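Local coordinates for extracellular solute-binding protein, family 1 (Bifidobacterium longum subsp. infantis, PDB 6FTH), which probably captures human milk oligosaccharides outside the cell and delivers them to an ABC transporter for uptake, at residues A[117-122]-A[139-144]; A[365-370]-A[411-416]; A[383-388]-A[418-423]. All coordinates share one frame; numbering follows the deposited sequence.

Contacts 1 and 2 form one continuous buried region, their centres about 10 Å apart. Ser143 of contact 1 probably hydrogen-bonds by its O to Ile413 N (2.9 Å) and by its N to Gly411 O (3.1 Å), while the rings of Phe119 and Trp412 stack, so the 411-416 loop is held between strand 140-143 and helix 363-371. Contact 3 lies about 11 Å from contact 2, centre to centre, and touches it where Phe370 CE2 meets Asp422 OD2 (3.6 Å) and Arg384 packs on Pro414. Contacts 1 and 3 do not touch; their nearest atoms are about 5 Å apart. All three are structural packing.

Contact 1 of 3, residues A[117-122]-A[139-144]; sequences KQFFKE and ALPSSR
Phe119 and Pro141 meet at the rim of the phenyl ring: CE2 lies 3.4 Å from Pro141 O, which sits near the ring plane, and 3.8 Å from Pro141 CG. This approach is consistent with a weak attraction of the carbonyl oxygen to the slightly positive C-H there, while Tyr361 OH supplies its hydrogen bond. With CG anti to the backbone N (chi1 177°), Phe119 reaches from helix 114-122 to the strand, and its CE1 comes to 3.7 Å from Ser143 CB. That serine turns OG to Glu335, leaving its methylene for the aromatic ring; a small residue suits the site. Pro141 serves a second ring as well. Phe120 brings its edge to the pyrrolidine, CE1 and CZ both 3.9 Å from Pro141 CD, so the compact, apolar proline fills the angle between two aromatic side chains without offering an N-H that would need a partner. Leu140 CD2 adds a looser touch on Phe120 CZ at 4.4 Å. A leucine in place of Phe119 would probably leave Pro141 and Ser143 CB less well covered and deprive Trp412 of its stacking partner. Ala126 of helix 124-130 also packs on Phe119 and Pro141. The axes of the short segments, helix 117-122 and strand 140-143, pass 10.6 Å apart at 64°, a spacing bridged by the large aromatic side chains: an apolar helix-on-strand packing within an alpha/beta lobe of a periplasmic-type solute-binding protein fold.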
ATOM      1  N   LYS A 117      13.308  -9.175 -18.247  1.00 17.61           N
ATOM      2  CA  LYS A 117      12.373  -9.530 -19.311  1.00 17.71           C
ATOM      3  C   LYS A 117      11.452 -10.662 -18.874  1.00 18.52           C
ATOM      4  O   LYS A 117      10.257 -10.670 -19.196  1.00 18.73           O
ATOM      5  CB  LYS A 117      13.129  -9.945 -20.577  1.00 22.12           C
ATOM      6  CG  LYS A 117      13.681  -8.797 -21.376  1.00 22.84           C
ATOM      7  CD  LYS A 117      13.973  -9.213 -22.814  1.00 24.41           C
ATOM      8  CE  LYS A 117      15.079 -10.224 -22.901  1.00 30.99           C
ATOM      9  NZ  LYS A 117      15.428 -10.433 -24.355  1.00 35.07           N
ATOM     10  N   GLN A 118      11.993 -11.650 -18.164  1.00 17.83           N
ATOM     11  CA  GLN A 118      11.172 -12.761 -17.704  1.00 18.95           C
ATOM     12  C   GLN A 118      10.151 -12.287 -16.675  1.00 16.31           C
ATOM     13  O   GLN A 118       8.980 -12.694 -16.706  1.00 16.06           O
ATOM     14  CB  GLN A 118      12.070 -13.856 -17.126  1.00 19.54           C
ATOM     15  CG  GLN A 118      11.341 -15.101 -16.778  1.00 21.38           C
ATOM     16  CD  GLN A 118      10.889 -15.847 -18.003  1.00 27.35           C
ATOM     17  OE1 GLN A 118      11.491 -15.717 -19.072  1.00 28.32           O
ATOM     18  NE2 GLN A 118       9.827 -16.618 -17.867  1.00 24.87           N
ATOM     19  N   PHE A 119      10.582 -11.412 -15.761  1.00 15.36           N
ATOM     20  CA  PHE A 119       9.652 -10.776 -14.831  1.00 15.32           C
ATOM     21  C   PHE A 119       8.479 -10.166 -15.597  1.00 14.77           C
ATOM     22  O   PHE A 119       7.313 -10.442 -15.294  1.00 14.65           O
ATOM     23  CB  PHE A 119      10.452  -9.729 -14.032  1.00 13.06           C
ATOM     24  CG  PHE A 119       9.661  -8.887 -13.032  1.00 11.71           C
ATOM     25  CD1 PHE A 119       8.418  -9.242 -12.546  1.00 15.05           C
ATOM     26  CD2 PHE A 119      10.221  -7.691 -12.595  1.00 12.69           C
ATOM     27  CE1 PHE A 119       7.748  -8.431 -11.637  1.00 14.69           C
ATOM     28  CE2 PHE A 119       9.566  -6.890 -11.671  1.00 12.08           C
ATOM     29  CZ  PHE A 119       8.329  -7.260 -11.201  1.00 12.59           C
ATOM     30  N   PHE A 120       8.784  -9.372 -16.621  1.00 15.33           N
ATOM     31  CA  PHE A 120       7.746  -8.678 -17.372  1.00 14.36           C
ATOM     32  C   PHE A 120       6.891  -9.628 -18.199  1.00 17.83           C
ATOM     33  O   PHE A 120       5.710  -9.343 -18.411  1.00 18.72           O
ATOM     34  CB  PHE A 120       8.384  -7.619 -18.277  1.00 15.12           C
ATOM     35  CG  PHE A 120       8.998  -6.458 -17.539  1.00 15.59           C
ATOM     36  CD1 PHE A 120       8.801  -6.258 -16.164  1.00 14.52           C
ATOM     37  CD2 PHE A 120       9.762  -5.535 -18.231  1.00 18.16           C
ATOM     38  CE1 PHE A 120       9.352  -5.156 -15.520  1.00 15.83           C
ATOM     39  CE2 PHE A 120      10.309  -4.434 -17.588  1.00 19.04           C
ATOM     40  CZ  PHE A 120      10.118  -4.256 -16.231  1.00 18.87           C
ATOM     41  N   LYS A 121       7.465 -10.735 -18.683  1.00 19.39           N
ATOM     42  CA  LYS A 121       6.675 -11.745 -19.384  1.00 18.77           C
ATOM     43  C   LYS A 121       5.642 -12.368 -18.460  1.00 19.60           C
ATOM     44  O   LYS A 121       4.468 -12.516 -18.823  1.00 22.79           O
ATOM     45  CB  LYS A 121       7.576 -12.852 -19.932  1.00 20.55           C
ATOM     46  CG  LYS A 121       6.791 -13.980 -20.667  1.00 29.81           C
ATOM     47  CD  LYS A 121       7.713 -15.067 -21.217  1.00 34.49           C
ATOM     48  CE  LYS A 121       6.972 -16.042 -22.157  1.00 33.22           C
ATOM     49  NZ  LYS A 121       5.777 -16.651 -21.516  1.00 42.55           N
ATOM     50  N   GLU A 122       6.075 -12.766 -17.251  1.00 17.97           N
ATOM     51  CA  GLU A 122       5.184 -13.423 -16.309  1.00 19.35           C
ATOM     52  C   GLU A 122       4.236 -12.451 -15.626  1.00 16.96           C
ATOM     53  O   GLU A 122       3.126 -12.843 -15.248  1.00 19.28           O
ATOM     54  CB  GLU A 122       6.011 -14.193 -15.268  1.00 19.13           C
ATOM     55  CG  GLU A 122       6.926 -15.275 -15.884  1.00 21.04           C
ATOM     56  CD  GLU A 122       7.518 -16.285 -14.881  1.00 20.49           C
ATOM     57  OE1 GLU A 122       6.936 -16.486 -13.791  1.00 20.84           O
ATOM     58  OE2 GLU A 122       8.570 -16.888 -15.200  1.00 23.42           O
ATOM     59  N   ALA A 139      12.508   3.421 -14.298  1.00 16.18           N
ATOM     60  CA  ALA A 139      12.563   2.730 -13.022  1.00 16.38           C
ATOM     61  C   ALA A 139      12.103   1.305 -13.249  1.00 16.10           C
ATOM     62  O   ALA A 139      11.239   1.054 -14.097  1.00 17.09           O
ATOM     63  CB  ALA A 139      11.636   3.381 -11.997  1.00 15.29           C
ATOM     64  N   LEU A 140      12.712   0.375 -12.525  1.00 13.51           N
ATOM     65  CA  LEU A 140      12.180  -0.978 -12.516  1.00 12.22           C
ATOM     66  C   LEU A 140      11.282  -1.179 -11.306  1.00 14.19           C
ATOM     67  O   LEU A 140      11.559  -0.644 -10.226  1.00 13.32           O
ATOM     68  CB  LEU A 140      13.291  -2.031 -12.432  1.00 14.84           C
ATOM     69  CG  LEU A 140      14.360  -2.004 -13.528  1.00 13.96           C
ATOM     70  CD1 LEU A 140      15.352  -3.142 -13.362  1.00 15.20           C
ATOM     71  CD2 LEU A 140      13.708  -2.096 -14.910  1.00 16.85           C
ATOM     72  N   PRO A 141      10.209  -1.941 -11.454  1.00 13.65           N
ATOM     73  CA  PRO A 141       9.391  -2.303 -10.299  1.00 12.52           C
ATOM     74  C   PRO A 141       9.951  -3.529  -9.587  1.00 13.52           C
ATOM     75  O   PRO A 141      10.889  -4.176 -10.052  1.00 13.51           O
ATOM     76  CB  PRO A 141       8.049  -2.647 -10.956  1.00 12.51           C
ATOM     77  CG  PRO A 141       8.454  -3.262 -12.261  1.00 12.58           C
ATOM     78  CD  PRO A 141       9.701  -2.554 -12.699  1.00 13.40           C
ATOM     79  N   SER A 142       9.337  -3.851  -8.448  1.00 13.45           N
ATOM     80  CA  SER A 142       9.565  -5.124  -7.768  1.00 12.37           C
ATOM     81  C   SER A 142       8.240  -5.855  -7.593  1.00 11.95           C
ATOM     82  O   SER A 142       7.166  -5.249  -7.674  1.00 12.68           O
ATOM     83  CB  SER A 142      10.157  -4.899  -6.367  1.00 14.48           C
ATOM     84  OG  SER A 142       9.292  -4.057  -5.593  1.00 15.44           O
ATOM     85  N   SER A 143       8.332  -7.168  -7.330  1.00 11.31           N
ATOM     86  CA  SER A 143       7.183  -7.980  -6.932  1.00 11.51           C
ATOM     87  C   SER A 143       7.576  -8.889  -5.784  1.00 11.73           C
ATOM     88  O   SER A 143       8.494  -9.699  -5.929  1.00 11.09           O
ATOM     89  CB  SER A 143       6.681  -8.847  -8.090  1.00 11.42           C
ATOM     90  OG  SER A 143       5.905  -9.936  -7.607  1.00 13.01           O
ATOM     91  N   ARG A 144       6.867  -8.790  -4.662  1.00 12.22           N
ATOM     92  CA  ARG A 144       7.052  -9.727  -3.561  1.00 11.17           C
ATOM     93  C   ARG A 144       6.183 -10.967  -3.686  1.00 11.81           C
ATOM     94  O   ARG A 144       6.127 -11.780  -2.753  1.00 12.35           O
ATOM     95  CB  ARG A 144       6.881  -9.059  -2.183  1.00 12.29           C
ATOM     96  CG  ARG A 144       5.622  -8.252  -1.974  1.00 11.76           C
ATOM     97  CD  ARG A 144       5.489  -7.817  -0.502  1.00 12.05           C
ATOM     98  NE  ARG A 144       4.498  -6.766  -0.359  1.00 13.42           N
ATOM     99  CZ  ARG A 144       4.239  -6.133   0.775  1.00 16.50           C
ATOM    100  NH1 ARG A 144       4.857  -6.488   1.892  1.00 13.04           N
ATOM    101  NH2 ARG A 144       3.352  -5.142   0.794  1.00 15.59           N
TER

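Contact 2 of 3, residues A[365-370]-A[411-416]; sequences YSVQQF and GWIPDG
Gly411 lies against Ser366, its CA 3.3 Å from Ser366 OG. A beta carbon at this glycine would collide with that hydroxyl and crowd Gln369 NE2, so a residue without a side chain lets the loop lie close to the helix. Gln369 NE2 is held by Ser410 O and Tyr365 O; the latter bond meets the carbonyl from above its plane, on the face opposite the one used by Gln369 N. Next, Trp412 N donates to Ser366 OG over 3.0 Å at an N-H...O angle of 159°. Ser366 OG stands anti to its own carbonyl carbon (chi1 -72°), and its strongest polar partner is Leu360 O, so the small hydroxyl ties the loop backbone to the preceding turn of chain. The Trp412 indole begins on a bond directed away from the helix; Pro414 CG lies over one of its faces, 3.6 Å above the plane and offset toward the rim. Ile413 instead sends CD1 to the helix, 4.2 Å from both Val367 CG2 and Phe370 CD2. Its beta-branched side chain crosses each partner at about a right angle, with CD1 also 4.1 Å from Ser366 O. Beyond the isoleucine, Pro414 packs on Glu122 of helix 114-122 and on Arg384. The loop thus runs between helix 363-371 and strand 140-143, with helix 114-122 beside its tryptophan and helix 47-56 against Tyr365, Gln368 and Gln369.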
ATOM      1  N   TYR A 365      19.122 -13.934  -6.211  1.00 15.33           N
ATOM      2  CA  TYR A 365      19.273 -12.695  -5.435  1.00 14.42           C
ATOM      3  C   TYR A 365      17.941 -12.070  -5.038  1.00 14.91           C
ATOM      4  O   TYR A 365      17.869 -11.385  -4.021  1.00 14.74           O
ATOM      5  CB  TYR A 365      20.220 -11.708  -6.122  1.00 14.43           C
ATOM      6  CG  TYR A 365      21.628 -12.254  -6.093  1.00 16.53           C
ATOM      7  CD1 TYR A 365      22.299 -12.339  -4.904  1.00 16.14           C
ATOM      8  CD2 TYR A 365      22.225 -12.753  -7.228  1.00 16.16           C
ATOM      9  CE1 TYR A 365      23.575 -12.902  -4.821  1.00 18.42           C
ATOM     10  CE2 TYR A 365      23.505 -13.314  -7.181  1.00 18.21           C
ATOM     11  CZ  TYR A 365      24.163 -13.382  -5.966  1.00 20.91           C
ATOM     12  OH  TYR A 365      25.418 -13.950  -5.891  1.00 19.07           O
ATOM     13  N   SER A 366      16.874 -12.321  -5.784  1.00 13.75           N
ATOM     14  CA  SER A 366      15.574 -11.815  -5.356  1.00 13.25           C
ATOM     15  C   SER A 366      15.132 -12.488  -4.066  1.00 13.56           C
ATOM     16  O   SER A 366      14.683 -11.819  -3.128  1.00 13.36           O
ATOM     17  CB  SER A 366      14.536 -12.017  -6.467  1.00 11.14           C
ATOM     18  OG  SER A 366      14.735 -11.143  -7.566  1.00 13.79           O
ATOM     19  N   VAL A 367      15.301 -13.809  -3.970  1.00 12.14           N
ATOM     20  CA  VAL A 367      14.916 -14.503  -2.750  1.00 12.12           C
ATOM     21  C   VAL A 367      15.790 -14.070  -1.583  1.00 11.82           C
ATOM     22  O   VAL A 367      15.283 -13.831  -0.481  1.00 14.57           O
ATOM     23  CB  VAL A 367      14.913 -16.032  -2.952  1.00 14.19           C
ATOM     24  CG1 VAL A 367      14.691 -16.726  -1.627  1.00 15.31           C
ATOM     25  CG2 VAL A 367      13.832 -16.427  -3.957  1.00 15.02           C
ATOM     26  N   GLN A 368      17.104 -13.933  -1.811  1.00 14.74           N
ATOM     27  CA  GLN A 368      17.998 -13.560  -0.714  1.00 15.26           C
ATOM     28  C   GLN A 368      17.800 -12.103  -0.282  1.00 15.43           C
ATOM     29  O   GLN A 368      17.890 -11.794   0.908  1.00 15.81           O
ATOM     30  CB  GLN A 368      19.453 -13.854  -1.074  1.00 15.41           C
ATOM     31  CG  GLN A 368      19.760 -15.343  -1.123  1.00 15.44           C
ATOM     32  CD  GLN A 368      21.238 -15.595  -1.320  1.00 16.16           C
ATOM     33  OE1 GLN A 368      21.966 -15.837  -0.347  1.00 16.78           O
ATOM     34  NE2 GLN A 368      21.701 -15.501  -2.565  1.00 17.73           N
ATOM     35  N   GLN A 369      17.496 -11.193  -1.206  1.00 14.14           N
ATOM     36  CA  GLN A 369      17.153  -9.847  -0.745  1.00 12.14           C
ATOM     37  C   GLN A 369      15.913  -9.873   0.126  1.00 13.24           C
ATOM     38  O   GLN A 369      15.816  -9.162   1.128  1.00 12.37           O
ATOM     39  CB  GLN A 369      16.881  -8.914  -1.911  1.00 11.73           C
ATOM     40  CG  GLN A 369      18.016  -8.531  -2.778  1.00 12.20           C
ATOM     41  CD  GLN A 369      17.500  -7.714  -3.924  1.00 13.38           C
ATOM     42  OE1 GLN A 369      17.131  -6.547  -3.744  1.00 12.75           O
ATOM     43  NE2 GLN A 369      17.353  -8.337  -5.088  1.00 14.01           N
ATOM     44  N   PHE A 370      14.909 -10.627  -0.291  1.00 12.25           N
ATOM     45  CA  PHE A 370      13.607 -10.566   0.354  1.00 13.26           C
ATOM     46  C   PHE A 370      13.643 -11.259   1.716  1.00 12.92           C
ATOM     47  O   PHE A 370      13.052 -10.766   2.677  1.00 14.25           O
ATOM     48  CB  PHE A 370      12.561 -11.181  -0.597  1.00 13.65           C
ATOM     49  CG  PHE A 370      11.139 -11.108  -0.105  1.00 12.00           C
ATOM     50  CD1 PHE A 370      10.529  -9.893   0.176  1.00 14.38           C
ATOM     51  CD2 PHE A 370      10.388 -12.264   0.024  1.00 13.80           C
ATOM     52  CE1 PHE A 370       9.219  -9.841   0.638  1.00 17.06           C
ATOM     53  CE2 PHE A 370       9.072 -12.221   0.469  1.00 15.90           C
ATOM     54  CZ  PHE A 370       8.494 -11.013   0.777  1.00 15.11           C
ATOM     55  N   GLY A 411      13.728  -6.663  -6.873  1.00 11.54           N
ATOM     56  CA  GLY A 411      13.714  -7.991  -7.457  1.00 10.98           C
ATOM     57  C   GLY A 411      12.289  -8.459  -7.628  1.00 10.94           C
ATOM     58  O   GLY A 411      11.349  -7.671  -7.517  1.00 13.47           O
ATOM     59  N   TRP A 412      12.131  -9.761  -7.905  1.00 10.94           N
ATOM     60  CA  TRP A 412      10.801 -10.313  -8.081  1.00 10.09           C
ATOM     61  C   TRP A 412      10.764 -11.761  -7.629  1.00 12.24           C
ATOM     62  O   TRP A 412      11.743 -12.496  -7.812  1.00 13.11           O
ATOM     63  CB  TRP A 412      10.275 -10.184  -9.520  1.00 12.62           C
ATOM     64  CG  TRP A 412      10.931 -11.061 -10.560  1.00 13.33           C
ATOM     65  CD1 TRP A 412      12.237 -11.038 -10.959  1.00 12.29           C
ATOM     66  CD2 TRP A 412      10.277 -12.053 -11.368  1.00 13.59           C
ATOM     67  NE1 TRP A 412      12.442 -11.983 -11.947  1.00 13.49           N
ATOM     68  CE2 TRP A 412      11.251 -12.607 -12.214  1.00 14.23           C
ATOM     69  CE3 TRP A 412       8.959 -12.520 -11.453  1.00 14.89           C
ATOM     70  CZ2 TRP A 412      10.949 -13.586 -13.147  1.00 16.11           C
ATOM     71  CZ3 TRP A 412       8.664 -13.509 -12.366  1.00 15.96           C
ATOM     72  CH2 TRP A 412       9.658 -14.029 -13.203  1.00 15.57           C
ATOM     73  N   ILE A 413       9.640 -12.144  -7.036  1.00 10.94           N
ATOM     74  CA  ILE A 413       9.383 -13.527  -6.622  1.00 11.91           C
ATOM     75  C   ILE A 413       8.474 -14.149  -7.667  1.00 13.00           C
ATOM     76  O   ILE A 413       7.269 -13.811  -7.717  1.00 12.46           O
ATOM     77  CB  ILE A 413       8.762 -13.612  -5.218  1.00 11.41           C
ATOM     78  CG1 ILE A 413       9.584 -12.856  -4.160  1.00 11.05           C
ATOM     79  CG2 ILE A 413       8.590 -15.078  -4.817  1.00 14.68           C
ATOM     80  CD1 ILE A 413      11.004 -13.322  -3.968  1.00 13.14           C
ATOM     81  N   PRO A 414       8.976 -15.039  -8.538  1.00 11.40           N
ATOM     82  CA  PRO A 414       8.119 -15.657  -9.563  1.00 11.73           C
ATOM     83  C   PRO A 414       7.060 -16.554  -8.937  1.00 12.46           C
ATOM     84  O   PRO A 414       7.253 -17.136  -7.866  1.00 11.54           O
ATOM     85  CB  PRO A 414       9.105 -16.485 -10.399  1.00 14.85           C
ATOM     86  CG  PRO A 414      10.470 -15.890 -10.125  1.00 13.74           C
ATOM     87  CD  PRO A 414      10.385 -15.458  -8.681  1.00 14.51           C
ATOM     88  N   ASP A 415       5.932 -16.705  -9.648  1.00 13.42           N
ATOM     89  CA  ASP A 415       4.853 -17.563  -9.148  1.00 12.19           C
ATOM     90  C   ASP A 415       5.276 -19.035  -9.003  1.00 11.11           C
ATOM     91  O   ASP A 415       4.692 -19.770  -8.182  1.00 12.20           O
ATOM     92  CB  ASP A 415       3.653 -17.479 -10.075  1.00 11.80           C
ATOM     93  CG  ASP A 415       2.872 -16.195  -9.952  1.00 14.15           C
ATOM     94  OD1 ASP A 415       3.264 -15.261  -9.191  1.00 14.11           O
ATOM     95  OD2 ASP A 415       1.831 -16.094 -10.655  1.00 15.14           O
ATOM     96  N   GLY A 416       6.283 -19.475  -9.769  1.00 12.56           N
ATOM     97  CA  GLY A 416       6.792 -20.841  -9.639  1.00 13.45           C
ATOM     98  C   GLY A 416       7.605 -21.110  -8.376  1.00 15.50           C
ATOM     99  O   GLY A 416       7.914 -22.277  -8.098  1.00 15.04           O
TER

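Contact 3 of 3, residues A[383-388]-A[418-423]; sequences NRHYTV and TIKGDV
Four backbone hydrogen bonds join Arg384-Val388 to Thr418-Lys420 in parallel register. Thr418 N donates to Arg384 O (2.9 Å), and Thr418 O accepts from Tyr386 N; Tyr386 O then takes Lys420 N at 2.8 Å in a nearly straight bond (174°), and Lys420 O takes Val388 N. Thr418, Tyr386 and Lys420 thus each have backbone N and O engaged across the pair. CA-H...O contacts from His385, Thr387 and Ile419 supplement the ladder. On one face, the His385 ring lays CD2 3.5 Å from Thr418 CG2, brought there by CG standing anti to the backbone N (chi1 -171°); CE1 reaches Lys420 CB at 3.8 Å. Asp381 accepts from His385 ND1 and also bonds Thr387 OG1, fixing both groups from the neighbouring strand. Thr387 OG1 receives a water at 2.8 Å, which accepts only weakly from Lys420 NZ. The long lysine suits this exposed face, its extended chain carrying NZ away. On the other face, apolar Val388 CG2 packs on Ile419 CG2 (4.1 Å), and Tyr386 sends OH to Glu363, which also salt-bridges Arg384. Gly421 takes backbone angles that would jam a beta carbon. Asp422 then N-caps helix 423-432 through OD1 to Gly425 N, with OD2 held by Tyr148. Strand 385-388 is central, between antiparallel 378-382 and parallel 418-420; helix 390-398 makes the beta-alpha-beta crossover, and helix 363-371 packs against the Tyr386, Val388 and Ile419 side.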
ATOM      1  N   ASN A 383      14.146 -27.259  -6.148  1.00 24.60           N
ATOM      2  CA  ASN A 383      12.850 -27.249  -6.835  1.00 24.99           C
ATOM      3  C   ASN A 383      12.054 -25.965  -6.583  1.00 18.35           C
ATOM      4  O   ASN A 383      10.820 -25.962  -6.553  1.00 20.09           O
ATOM      5  CB  ASN A 383      12.057 -28.517  -6.544  1.00 27.80           C
ATOM      6  CG  ASN A 383      12.601 -29.716  -7.335  1.00 36.14           C
ATOM      7  OD1 ASN A 383      13.708 -29.666  -7.885  1.00 44.19           O
ATOM      8  ND2 ASN A 383      11.835 -30.777  -7.394  1.00 33.65           N
ATOM      9  N   ARG A 384      12.786 -24.856  -6.490  1.00 20.66           N
ATOM     10  CA  ARG A 384      12.200 -23.517  -6.328  1.00 17.39           C
ATOM     11  C   ARG A 384      11.417 -23.383  -5.026  1.00 17.42           C
ATOM     12  O   ARG A 384      10.536 -22.529  -4.915  1.00 16.21           O
ATOM     13  CB  ARG A 384      11.331 -23.111  -7.529  1.00 19.82           C
ATOM     14  CG  ARG A 384      12.004 -23.379  -8.864  1.00 21.57           C
ATOM     15  CD  ARG A 384      11.259 -22.755 -10.030  1.00 20.84           C
ATOM     16  NE  ARG A 384      11.556 -21.328 -10.129  1.00 19.58           N
ATOM     17  CZ  ARG A 384      10.904 -20.488 -10.914  1.00 18.41           C
ATOM     18  NH1 ARG A 384       9.903 -20.926 -11.668  1.00 20.68           N
ATOM     19  NH2 ARG A 384      11.243 -19.207 -10.946  1.00 18.95           N
ATOM     20  N   HIS A 385      11.755 -24.194  -4.028  1.00 15.90           N
ATOM     21  CA  HIS A 385      11.137 -24.148  -2.708  1.00 15.13           C
ATOM     22  C   HIS A 385      12.154 -23.635  -1.694  1.00 16.19           C
ATOM     23  O   HIS A 385      13.339 -24.008  -1.729  1.00 16.82           O
ATOM     24  CB  HIS A 385      10.634 -25.534  -2.279  1.00 16.66           C
ATOM     25  CG  HIS A 385       9.812 -25.507  -1.027  1.00 15.33           C
ATOM     26  ND1 HIS A 385      10.375 -25.395   0.227  1.00 16.14           N
ATOM     27  CD2 HIS A 385       8.473 -25.529  -0.836  1.00 15.66           C
ATOM     28  CE1 HIS A 385       9.416 -25.364   1.135  1.00 15.66           C
ATOM     29  NE2 HIS A 385       8.250 -25.443   0.518  1.00 16.20           N
ATOM     30  N   TYR A 386      11.690 -22.755  -0.807  1.00 15.24           N
ATOM     31  CA  TYR A 386      12.534 -22.125   0.200  1.00 14.30           C
ATOM     32  C   TYR A 386      11.811 -22.194   1.530  1.00 16.42           C
ATOM     33  O   TYR A 386      10.589 -22.055   1.578  1.00 15.27           O
ATOM     34  CB  TYR A 386      12.834 -20.669  -0.168  1.00 11.75           C
ATOM     35  CG  TYR A 386      13.537 -20.577  -1.488  1.00 12.44           C
ATOM     36  CD1 TYR A 386      14.920 -20.675  -1.575  1.00 14.24           C
ATOM     37  CD2 TYR A 386      12.808 -20.479  -2.664  1.00 13.90           C
ATOM     38  CE1 TYR A 386      15.559 -20.634  -2.783  1.00 14.97           C
ATOM     39  CE2 TYR A 386      13.440 -20.420  -3.896  1.00 14.84           C
ATOM     40  CZ  TYR A 386      14.827 -20.508  -3.950  1.00 15.01           C
ATOM     41  OH  TYR A 386      15.503 -20.471  -5.145  1.00 18.24           O
ATOM     42  N   THR A 387      12.567 -22.385   2.612  1.00 14.16           N
ATOM     43  CA  THR A 387      12.012 -22.444   3.962  1.00 14.12           C
ATOM     44  C   THR A 387      12.681 -21.411   4.857  1.00 13.89           C
ATOM     45  O   THR A 387      13.910 -21.366   4.965  1.00 15.51           O
ATOM     46  CB  THR A 387      12.179 -23.836   4.571  1.00 15.91           C
ATOM     47  OG1 THR A 387      11.520 -24.795   3.732  1.00 13.95           O
ATOM     48  CG2 THR A 387      11.589 -23.875   5.971  1.00 17.12           C
ATOM     49  N   VAL A 388      11.859 -20.598   5.492  1.00 12.88           N
ATOM     50  CA  VAL A 388      12.306 -19.579   6.431  1.00 14.94           C
ATOM     51  C   VAL A 388      12.284 -20.147   7.848  1.00 15.69           C
ATOM     52  O   VAL A 388      11.315 -20.797   8.267  1.00 15.94           O
ATOM     53  CB  VAL A 388      11.406 -18.337   6.338  1.00 14.28           C
ATOM     54  CG1 VAL A 388      11.838 -17.261   7.367  1.00 15.42           C
ATOM     55  CG2 VAL A 388      11.422 -17.766   4.938  1.00 14.36           C
ATOM     56  N   THR A 418       7.933 -21.317  -4.316  1.00 14.22           N
ATOM     57  CA  THR A 418       7.151 -21.528  -3.105  1.00 13.06           C
ATOM     58  C   THR A 418       8.022 -21.195  -1.907  1.00 13.83           C
ATOM     59  O   THR A 418       9.181 -21.625  -1.842  1.00 14.71           O
ATOM     60  CB  THR A 418       6.675 -22.972  -3.000  1.00 18.26           C
ATOM     61  OG1 THR A 418       5.755 -23.222  -4.074  1.00 17.69           O
ATOM     62  CG2 THR A 418       5.970 -23.201  -1.660  1.00 17.68           C
ATOM     63  N   ILE A 419       7.465 -20.427  -0.980  1.00 14.00           N
ATOM     64  CA  ILE A 419       8.153 -20.060   0.250  1.00 13.47           C
ATOM     65  C   ILE A 419       7.322 -20.577   1.397  1.00 15.27           C
ATOM     66  O   ILE A 419       6.126 -20.276   1.492  1.00 14.66           O
ATOM     67  CB  ILE A 419       8.325 -18.543   0.379  1.00 13.78           C
ATOM     68  CG1 ILE A 419       9.158 -18.006  -0.793  1.00 16.70           C
ATOM     69  CG2 ILE A 419       8.978 -18.202   1.734  1.00 16.08           C
ATOM     70  CD1 ILE A 419       9.174 -16.478  -0.916  1.00 19.70           C
ATOM     71  N   LYS A 420       7.957 -21.347   2.267  1.00 14.65           N
ATOM     72  CA  LYS A 420       7.363 -21.755   3.518  1.00 15.25           C
ATOM     73  C   LYS A 420       7.944 -20.880   4.619  1.00 14.37           C
ATOM     74  O   LYS A 420       9.168 -20.733   4.716  1.00 15.36           O
ATOM     75  CB  LYS A 420       7.671 -23.221   3.783  1.00 16.35           C
ATOM     76  CG  LYS A 420       7.232 -23.703   5.136  1.00 18.26           C
ATOM     77  CD  LYS A 420       7.608 -25.176   5.241  1.00 21.78           C
ATOM     78  CE  LYS A 420       7.410 -25.799   6.586  1.00 28.98           C
ATOM     79  NZ  LYS A 420       7.924 -27.216   6.455  1.00 32.21           N
ATOM     80  N   GLY A 421       7.074 -20.265   5.401  1.00 11.89           N
ATOM     81  CA  GLY A 421       7.500 -19.489   6.542  1.00 14.00           C
ATOM     82  C   GLY A 421       7.627 -17.997   6.345  1.00 13.46           C
ATOM     83  O   GLY A 421       8.274 -17.337   7.169  1.00 15.11           O
ATOM     84  N   ASP A 422       7.074 -17.438   5.271  1.00 12.40           N
ATOM     85  CA  ASP A 422       6.914 -15.988   5.143  1.00 11.05           C
ATOM     86  C   ASP A 422       5.608 -15.700   5.849  1.00 13.43           C
ATOM     87  O   ASP A 422       4.526 -15.716   5.252  1.00 14.87           O
ATOM     88  CB  ASP A 422       6.862 -15.524   3.695  1.00 12.09           C
ATOM     89  CG  ASP A 422       6.510 -14.070   3.578  1.00 15.01           C
ATOM     90  OD1 ASP A 422       6.446 -13.368   4.615  1.00 15.75           O
ATOM     91  OD2 ASP A 422       6.338 -13.598   2.425  1.00 15.48           O
ATOM     92  N   VAL A 423       5.699 -15.489   7.155  1.00 13.78           N
ATOM     93  CA  VAL A 423       4.499 -15.413   7.988  1.00 15.83           C
ATOM     94  C   VAL A 423       3.651 -14.196   7.620  1.00 15.34           C
ATOM     95  O   VAL A 423       2.407 -14.251   7.660  1.00 14.92           O
ATOM     96  CB  VAL A 423       4.931 -15.406   9.465  1.00 19.06           C
ATOM     97  CG1 VAL A 423       3.793 -15.095  10.386  1.00 24.56           C
ATOM     98  CG2 VAL A 423       5.552 -16.769   9.821  1.00 22.99           C
TER
HETATM   99  O   HOH W   1      10.879 -27.269   4.758  1.00 18.95           O